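Local structure of probable transcriptional regulator (Rhodococcus jostii, 3ON2) at residues G174-G178 against A179-E183. The protein probably acts as a TetR-family transcriptional regulator, binding DNA through an N-terminal helix-turn-helix, although its exact function is unknown. Numbering follows the deposited sequence.
Sequences GMLDG and APVDE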
ATOM      1  N   GLY A 174     -11.666 -13.446  -6.653  1.00 23.73           N
ATOM      2  CA  GLY A 174     -11.730 -14.769  -7.238  1.00 23.40           C
ATOM      3  C   GLY A 174     -12.019 -14.766  -8.722  1.00 24.23           C
ATOM      4  O   GLY A 174     -12.612 -15.711  -9.222  1.00 24.22           O
HETATM    5  N   MSE A 175     -11.599 -13.716  -9.433  0.50 23.94           N
HETATM    6  CA  MSE A 175     -11.948 -13.542 -10.846  0.50 24.12           C
HETATM    7  C   MSE A 175     -10.823 -13.808 -11.845  0.50 24.11           C
HETATM    8  O   MSE A 175     -10.898 -13.387 -13.007  0.50 24.28           O
HETATM    9  CB  MSE A 175     -12.531 -12.153 -11.083  0.50 24.42           C
HETATM   10  CG  MSE A 175     -13.931 -12.030 -10.562  0.50 25.36           C
HETATM   11 SE   MSE A 175     -14.735 -10.305 -10.907  0.50 29.02          SE
HETATM   12  CE  MSE A 175     -13.768  -9.215  -9.592  0.50 28.04           C
ATOM     13  N   LEU A 176      -9.785 -14.506 -11.398  1.00 23.75           N
ATOM     14  CA  LEU A 176      -8.684 -14.877 -12.294  1.00 23.90           C
ATOM     15  C   LEU A 176      -8.934 -16.214 -12.975  1.00 24.18           C
ATOM     16  O   LEU A 176      -8.197 -16.596 -13.877  1.00 23.56           O
ATOM     17  CB  LEU A 176      -7.340 -14.895 -11.565  1.00 23.33           C
ATOM     18  CG  LEU A 176      -6.819 -13.554 -11.054  1.00 22.87           C
ATOM     19  CD1 LEU A 176      -5.426 -13.748 -10.445  1.00 23.62           C
ATOM     20  CD2 LEU A 176      -6.782 -12.493 -12.159  1.00 21.38           C
ATOM     21  N   ASP A 177      -9.973 -16.912 -12.518  1.00 25.17           N
ATOM     22  CA  ASP A 177     -10.390 -18.212 -13.050  1.00 25.66           C
ATOM     23  C   ASP A 177      -9.251 -19.207 -13.210  1.00 25.14           C
ATOM     24  O   ASP A 177      -9.085 -19.794 -14.272  1.00 25.07           O
ATOM     25  CB  ASP A 177     -11.132 -18.030 -14.375  1.00 26.13           C
ATOM     26  CG  ASP A 177     -12.048 -19.216 -14.702  1.00 30.22           C
ATOM     27  OD1 ASP A 177     -12.276 -20.073 -13.799  1.00 32.76           O
ATOM     28  OD2 ASP A 177     -12.536 -19.301 -15.861  1.00 34.99           O
ATOM     29  N   GLY A 178      -8.454 -19.375 -12.161  1.00 24.77           N
ATOM     30  CA  GLY A 178      -7.333 -20.306 -12.190  1.00 24.58           C
ATOM     31  C   GLY A 178      -6.006 -19.832 -12.786  1.00 24.82           C
ATOM     32  O   GLY A 178      -5.021 -20.575 -12.730  1.00 24.16           O
ATOM     33  N   ALA A 179      -5.959 -18.623 -13.372  1.00 23.96           N
ATOM     34  CA  ALA A 179      -4.683 -18.099 -13.880  1.00 23.83           C
ATOM     35  C   ALA A 179      -3.856 -17.648 -12.673  1.00 23.97           C
ATOM     36  O   ALA A 179      -4.357 -16.884 -11.838  1.00 23.57           O
ATOM     37  CB  ALA A 179      -4.895 -16.953 -14.852  1.00 24.53           C
ATOM     38  N   PRO A 180      -2.620 -18.170 -12.541  1.00 23.60           N
ATOM     39  CA  PRO A 180      -1.844 -17.857 -11.356  1.00 23.35           C
ATOM     40  C   PRO A 180      -1.571 -16.340 -11.337  1.00 22.65           C
ATOM     41  O   PRO A 180      -1.200 -15.760 -12.359  1.00 22.57           O
ATOM     42  CB  PRO A 180      -0.555 -18.661 -11.557  1.00 23.91           C
ATOM     43  CG  PRO A 180      -0.922 -19.764 -12.518  1.00 24.23           C
ATOM     44  CD  PRO A 180      -1.920 -19.117 -13.435  1.00 24.06           C
ATOM     45  N   VAL A 181      -1.812 -15.686 -10.215  1.00 21.88           N
ATOM     46  CA  VAL A 181      -1.630 -14.228 -10.180  1.00 21.57           C
ATOM     47  C   VAL A 181      -0.245 -13.790 -10.708  1.00 21.07           C
ATOM     48  O   VAL A 181      -0.144 -12.812 -11.450  1.00 20.22           O
ATOM     49  CB  VAL A 181      -1.976 -13.605  -8.794  1.00 21.72           C
ATOM     50  CG1 VAL A 181      -1.117 -14.148  -7.692  1.00 22.02           C
ATOM     51  CG2 VAL A 181      -1.838 -12.080  -8.846  1.00 22.67           C
ATOM     52  N   ASP A 182       0.802 -14.514 -10.328  1.00 20.40           N
ATOM     53  CA  ASP A 182       2.173 -14.175 -10.736  1.00 21.09           C
ATOM     54  C   ASP A 182       2.305 -14.122 -12.273  1.00 20.01           C
ATOM     55  O   ASP A 182       2.975 -13.231 -12.817  1.00 18.71           O
ATOM     56  CB  ASP A 182       3.173 -15.173 -10.103  1.00 22.72           C
ATOM     57  CG  ASP A 182       4.647 -14.788 -10.321  1.00 25.87           C
ATOM     58  OD1 ASP A 182       5.091 -13.719  -9.819  1.00 28.84           O
ATOM     59  OD2 ASP A 182       5.377 -15.585 -10.961  1.00 30.05           O
ATOM     60  N   GLU A 183       1.649 -15.058 -12.967  1.00 19.49           N
ATOM     61  CA  GLU A 183       1.663 -15.105 -14.439  1.00 18.49           C
ATOM     62  C   GLU A 183       0.894 -13.946 -15.068  1.00 17.40           C
ATOM     63  O   GLU A 183       1.270 -13.454 -16.119  1.00 17.62           O
ATOM     64  CB  GLU A 183       1.101 -16.435 -14.950  1.00 19.61           C
ATOM     65  CG  GLU A 183       1.990 -17.671 -14.607  1.00 22.64           C
ATOM     66  CD  GLU A 183       1.512 -18.961 -15.269  1.00 25.99           C
ATOM     67  OE1 GLU A 183       0.637 -18.910 -16.160  1.00 28.58           O
ATOM     68  OE2 GLU A 183       2.027 -20.039 -14.896  1.00 30.14           O
TER
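The backbone N-H of Ala-179 approaches the Leu-176 carbonyl from above its plane, 57° out of it. The bond from Ala-179 N to Leu-176 O is 3.1 Å long and nearly straight at the hydrogen (165°). It closes a tight turn. Beside it, the methyl of Ala-179 packs against the same carbonyl, with CB 3.5 Å from Leu-176 O. At the next amide, the Ala-179 oxygen faces the Leu-176 side chain and lies 3.6 Å from both Leu-176 CB and CD1. Pro-180 CD lies against the carbonyl of Gly-178, two residues back, 3.5 Å from Gly-178 O; this is van der Waals contact.

Leu-176 carries the apolar part. Its CG sits opposite the carbonyl carbon (chi1 -66°), and the side chain is extended beyond that. This carries CD1 past the Ala-179 oxygen to Val-181, where CD1 rests 3.8 Å from Val-181 CB. The two side chains meet at a slant. Both also touch helix 153-172: Leu-176 lies on Leu-170 and Ala-171, and Val-181 lies on Ile-167.

The corner of the turn is made by Asp-177 and Gly-178, both with positive phi. Pro-180 is the N-cap of helix 181-196. Its carbonyl accepts a weak bond from the backbone N of Glu-183, 3.0 Å from Pro-180 O, in the first helical turn.

Gly-174 ends the preceding helix in a Schellman motif, and a type I' beta turn from Leu-176 to Ala-179 then reverses the chain. Together they form a short surface connection between the last two helices of the all-helical C-terminal domain of a TetR-like regulator.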